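Side-chain contacts in uncharacterized protein (Parabacteroides distasonis, PDB 3LM3), which is of unknown function but is probably a glycoside hydrolase or carbohydrate deacetylase: residues F76-N79 against A80-G84; N87-E90 against I91-Y94. One frame throughout, in Å; residues are numbered along the deposited sequence. Where two conformers were deposited one is given.

Contact 1 of 2, residues F76-N79 against A80-G84; sequences FTMN and ALEDG
F76 ends strand 73-76 and meets the helical turn that follows it with its ring and its CB. A80 CB sits at the ring edge, near its plane, 4.0 Å from F76 CD2, while the CD2 branch of L81 packs against F76 CB at 3.5 Å. T77 is the N-cap of helix 78-82. Its OG1 lies between the backbone N and the carbonyl carbon (chi1 65°), a position from which it reaches forward to accept from A80 N at 3.1 Å, the capping bond. The same hydroxyl oxygen is also hydrogen-bonded to E35, and T77 O takes the first main-chain helical bond, from L81 N. M78, a selenomethionine, swings its CG anti to the backbone N (chi1 -173°), which brings CG to 3.7 Å from E82 OE1; beyond, its bent chain carries SE within 4.5 Å of L81 CD1. N79 directs its ND2 to E35 and the carbonyl of R38, whereas OD1 accepts from a water that also donates to E82 OE1, itself in a salt bridge with R38. N79 O takes weak bonds from D83 N (N-H...O angle 124°) and E82 N, and accepts from a water that also donates to D83 OD2. This is a short N-capped helix directly after a parallel strand, with helix 120-138 covering M78 and L81, in a domain of the glycoside hydrolase/deacetylase clan.

Contact 2 of 2, residues N87-E90 against I91-Y94; sequences NYRE and IRDY
R92 folds back over the preceding turn, laying one face of its guanidinium group across Y88 O and R89 CA. A bend at chi3 (-60°) turns the group back along the helix, bringing NH1 to 3.6 Å from Y88 CB and NH2 to the same distance from R89 CA. Y88 O accepts from R92 N at 2.9 Å, while NH1 of the guanidinium gives its hydrogen bonds to A80 O and D83 O. With an alanine here, those two carbonyls would probably lose their shared donor and the surface over Y88 O and R89 CA its cover. The other main-chain acceptors are met in regular alpha-helical order: N87 O by I91 N, R89 O by D93 N and E90 O by Y94 N. I91 CG1 also lies 3.2 Å from N87 O. In one of the two conformers of R89, a water accepts from R89 NH1 and donates to D93 OD2 at 2.7 Å, a link that is doubtful for the other. N87 ND2 gives to H51 O, and Y88 OH is hydrogen-bonded to R30 O. This first part of helix 86-102 rests E90 and Y94 on helix 53-64, with Y88 and I91 turned to the connection between strand 21-29 and helix 53-64.

From the N terminus, the chain leaves strand 73-76 of the parallel sheet and enters contact 1, which closes the turn into helix 78-82. After G84, which ends contact 1, the chain passes R85 and enters helix 86-102, where contact 2 lies. The two therefore stand in series, neither nested nor crossed, with centres about 10 Å apart. They meet where R92 of contact 2 reaches the carbonyls at the C-terminal end of contact 1, tying the short helix to the longer one. D83 OD1 also packs against Y88 CD2, at 3.6 Å. Together they link a sheet strand to the helices outside it.

Contact 1 of 2, residues F76-N79 against A80-G84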
loop_
_atom_site.group_PDB
_atom_site.type_symbol
_atom_site.label_atom_id
_atom_site.label_comp_id
_atom_site.label_asym_id
_atom_site.label_seq_id
_atom_site.Cartn_x
_atom_site.Cartn_y
_atom_site.Cartn_z
ATOM N N PHE A 76 1.882 14.307 -5.559
ATOM C CA PHE A 76 2.289 15.597 -4.991
ATOM C C PHE A 76 1.435 15.972 -3.792
ATOM O O PHE A 76 0.210 15.873 -3.839
ATOM C CB PHE A 76 2.058 16.717 -6.008
ATOM C CG PHE A 76 3.021 16.740 -7.180
ATOM C CD1 PHE A 76 2.931 15.839 -8.221
ATOM C CD2 PHE A 76 3.993 17.708 -7.235
ATOM C CE1 PHE A 76 3.828 15.912 -9.296
ATOM C CE2 PHE A 76 4.897 17.772 -8.299
ATOM C CZ PHE A 76 4.812 16.876 -9.302
ATOM N N THR A 77 2.057 16.510 -2.746
ATOM C CA THR A 77 1.292 17.170 -1.702
ATOM C C THR A 77 0.720 18.510 -2.215
ATOM O O THR A 77 1.133 19.016 -3.253
ATOM C CB THR A 77 2.151 17.490 -0.510
ATOM O OG1 THR A 77 3.154 18.447 -0.894
ATOM C CG2 THR A 77 2.764 16.235 0.060
HETATM N N MSE A 78 -0.211 19.094 -1.468
HETATM C CA MSE A 78 -0.790 20.358 -1.904
HETATM C C MSE A 78 0.268 21.418 -1.997
HETATM O O MSE A 78 0.312 22.178 -2.967
HETATM C CB MSE A 78 -1.926 20.818 -0.992
HETATM C CG MSE A 78 -2.629 22.038 -1.552
HETATM SE SE MSE A 78 -3.756 21.627 -3.081
HETATM C CE MSE A 78 -5.256 20.872 -2.066
ATOM N N ASN A 79 1.130 21.475 -0.994
ATOM C CA ASN A 79 2.168 22.511 -1.009
ATOM C C ASN A 79 3.148 22.316 -2.165
ATOM O O ASN A 79 3.596 23.301 -2.761
ATOM C CB ASN A 79 2.874 22.569 0.351
ATOM C CG ASN A 79 1.974 23.130 1.450
ATOM O OD1 ASN A 79 1.024 23.866 1.159
ATOM N ND2 ASN A 79 2.221 22.732 2.691
ATOM N N ALA A 80 3.441 21.062 -2.546
ATOM C CA ALA A 80 4.313 20.831 -3.702
ATOM C C ALA A 80 3.618 21.211 -5.012
ATOM O O ALA A 80 4.267 21.656 -5.971
ATOM C CB ALA A 80 4.780 19.411 -3.749
ATOM N N LEU A 81 2.294 21.015 -5.092
ATOM C CA LEU A 81 1.543 21.440 -6.280
ATOM C C LEU A 81 1.532 22.942 -6.459
ATOM O O LEU A 81 1.552 23.442 -7.577
ATOM C CB LEU A 81 0.073 21.000 -6.221
ATOM C CG LEU A 81 -0.170 19.533 -6.475
ATOM C CD1 LEU A 81 -1.669 19.255 -6.242
ATOM C CD2 LEU A 81 0.338 19.122 -7.869
ATOM N N GLU A 82 1.478 23.666 -5.343
ATOM C CA GLU A 82 1.262 25.120 -5.378
ATOM C C GLU A 82 2.507 25.971 -5.263
ATOM O O GLU A 82 2.448 27.172 -5.586
ATOM C CB GLU A 82 0.272 25.505 -4.282
ATOM C CG GLU A 82 -1.142 25.044 -4.550
ATOM C CD GLU A 82 -2.134 25.495 -3.490
ATOM O OE1 GLU A 82 -1.772 25.574 -2.296
ATOM O OE2 GLU A 82 -3.305 25.736 -3.862
ATOM N N ASP A 83 3.627 25.386 -4.860
ATOM C CA ASP A 83 4.810 26.180 -4.560
ATOM C C ASP A 83 5.351 26.855 -5.814
ATOM O O ASP A 83 5.587 26.200 -6.824
ATOM C CB ASP A 83 5.884 25.307 -3.945
ATOM C CG ASP A 83 6.892 26.122 -3.174
ATOM O OD1 ASP A 83 7.781 26.743 -3.789
ATOM O OD2 ASP A 83 6.743 26.205 -1.931
ATOM N N GLY A 84 5.578 28.164 -5.729
ATOM C CA GLY A 84 6.004 28.951 -6.869
ATOM C C GLY A 84 7.500 29.025 -7.065
ATOM O O GLY A 84 7.959 29.669 -8.017
HETATM O O HOH W 1 0.275 25.796 -0.680
HETATM O O HOH W 2 4.565 25.531 -0.545
#

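Contact 2 of 2, residues N87-E90 against I91-Y94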
loop_
_atom_site.group_PDB
_atom_site.type_symbol
_atom_site.label_atom_id
_atom_site.label_comp_id
_atom_site.label_asym_id
_atom_site.label_seq_id
_atom_site.Cartn_x
_atom_site.Cartn_y
_atom_site.Cartn_z
ATOM N N ASN A 87 12.537 25.360 -8.130
ATOM C CA ASN A 87 12.679 23.904 -8.083
ATOM C C ASN A 87 11.354 23.177 -8.261
ATOM O O ASN A 87 11.258 22.211 -9.031
ATOM C CB ASN A 87 13.414 23.410 -6.833
ATOM C CG ASN A 87 12.700 23.728 -5.540
ATOM O OD1 ASN A 87 12.219 24.855 -5.326
ATOM N ND2 ASN A 87 12.691 22.761 -4.640
ATOM N N TYR A 88 10.328 23.639 -7.552
ATOM C CA TYR A 88 9.023 22.998 -7.649
ATOM C C TYR A 88 8.411 23.241 -9.002
ATOM O O TYR A 88 7.792 22.344 -9.553
ATOM C CB TYR A 88 8.094 23.378 -6.504
ATOM C CG TYR A 88 8.546 22.701 -5.233
ATOM C CD1 TYR A 88 8.414 21.333 -5.053
ATOM C CD2 TYR A 88 9.189 23.418 -4.232
ATOM C CE1 TYR A 88 8.862 20.692 -3.904
ATOM C CE2 TYR A 88 9.643 22.785 -3.092
ATOM C CZ TYR A 88 9.480 21.441 -2.916
ATOM O OH TYR A 88 9.944 20.794 -1.778
ATOM N N ARG A 89 8.604 24.411 -9.576
ATOM C CA ARG A 89 8.099 24.668 -10.931
ATOM C C ARG A 89 8.768 23.722 -11.944
ATOM O O ARG A 89 8.080 23.119 -12.785
ATOM C CB ARG A 89 8.300 26.125 -11.332
ATOM C CG ARG A 89 7.750 26.459 -12.706
ATOM C CD ARG A 89 7.611 27.973 -12.897
ATOM N NE ARG A 89 8.705 28.719 -12.257
ATOM C CZ ARG A 89 9.974 28.674 -12.654
ATOM N NH1 ARG A 89 10.325 27.909 -13.687
ATOM N NH2 ARG A 89 10.896 29.391 -12.016
ATOM N N GLU A 90 10.089 23.586 -11.847
ATOM C CA GLU A 90 10.861 22.701 -12.726
ATOM C C GLU A 90 10.449 21.247 -12.576
ATOM O O GLU A 90 10.324 20.505 -13.557
ATOM C CB GLU A 90 12.370 22.821 -12.466
ATOM C CG GLU A 90 12.990 24.142 -12.894
ATOM C CD GLU A 90 14.479 24.242 -12.537
ATOM O OE1 GLU A 90 14.968 23.594 -11.572
ATOM O OE2 GLU A 90 15.174 24.999 -13.219
ATOM N N ILE A 91 10.231 20.814 -11.342
ATOM C CA ILE A 91 9.778 19.453 -11.105
ATOM C C ILE A 91 8.394 19.232 -11.703
ATOM O O ILE A 91 8.156 18.193 -12.347
ATOM C CB ILE A 91 9.798 19.095 -9.592
ATOM C CG1 ILE A 91 11.243 18.967 -9.134
ATOM C CG2 ILE A 91 9.032 17.817 -9.342
ATOM C CD1 ILE A 91 11.396 19.026 -7.580
ATOM N N ARG A 92 7.460 20.158 -11.504
ATOM C CA ARG A 92 6.149 20.000 -12.105
ATOM C C ARG A 92 6.257 19.917 -13.648
ATOM O O ARG A 92 5.613 19.071 -14.271
ATOM C CB ARG A 92 5.171 21.111 -11.696
ATOM C CG ARG A 92 4.696 21.017 -10.226
ATOM C CD ARG A 92 3.587 21.980 -9.900
ATOM N NE ARG A 92 3.971 23.360 -10.109
ATOM C CZ ARG A 92 4.523 24.156 -9.188
ATOM N NH1 ARG A 92 4.791 23.729 -7.958
ATOM N NH2 ARG A 92 4.825 25.386 -9.510
ATOM N N ASP A 93 7.059 20.775 -14.266
ATOM C CA ASP A 93 7.203 20.775 -15.722
ATOM C C ASP A 93 7.751 19.428 -16.190
ATOM O O ASP A 93 7.270 18.872 -17.177
ATOM C CB ASP A 93 8.122 21.908 -16.214
ATOM C CG ASP A 93 7.505 23.296 -16.103
ATOM O OD1 ASP A 93 6.290 23.450 -15.874
ATOM O OD2 ASP A 93 8.283 24.253 -16.274
ATOM N N TYR A 94 8.724 18.888 -15.467
ATOM C CA TYR A 94 9.313 17.608 -15.835
ATOM C C TYR A 94 8.304 16.480 -15.701
ATOM O O TYR A 94 8.198 15.596 -16.553
ATOM C CB TYR A 94 10.536 17.321 -14.951
ATOM C CG TYR A 94 11.107 15.929 -15.135
ATOM C CD1 TYR A 94 11.823 15.606 -16.269
ATOM C CD2 TYR A 94 10.893 14.937 -14.215
ATOM C CE1 TYR A 94 12.324 14.338 -16.456
ATOM C CE2 TYR A 94 11.399 13.681 -14.391
ATOM C CZ TYR A 94 12.101 13.384 -15.518
ATOM O OH TYR A 94 12.596 12.104 -15.713
HETATM O O HOH W 3 8.567 26.906 -15.881
#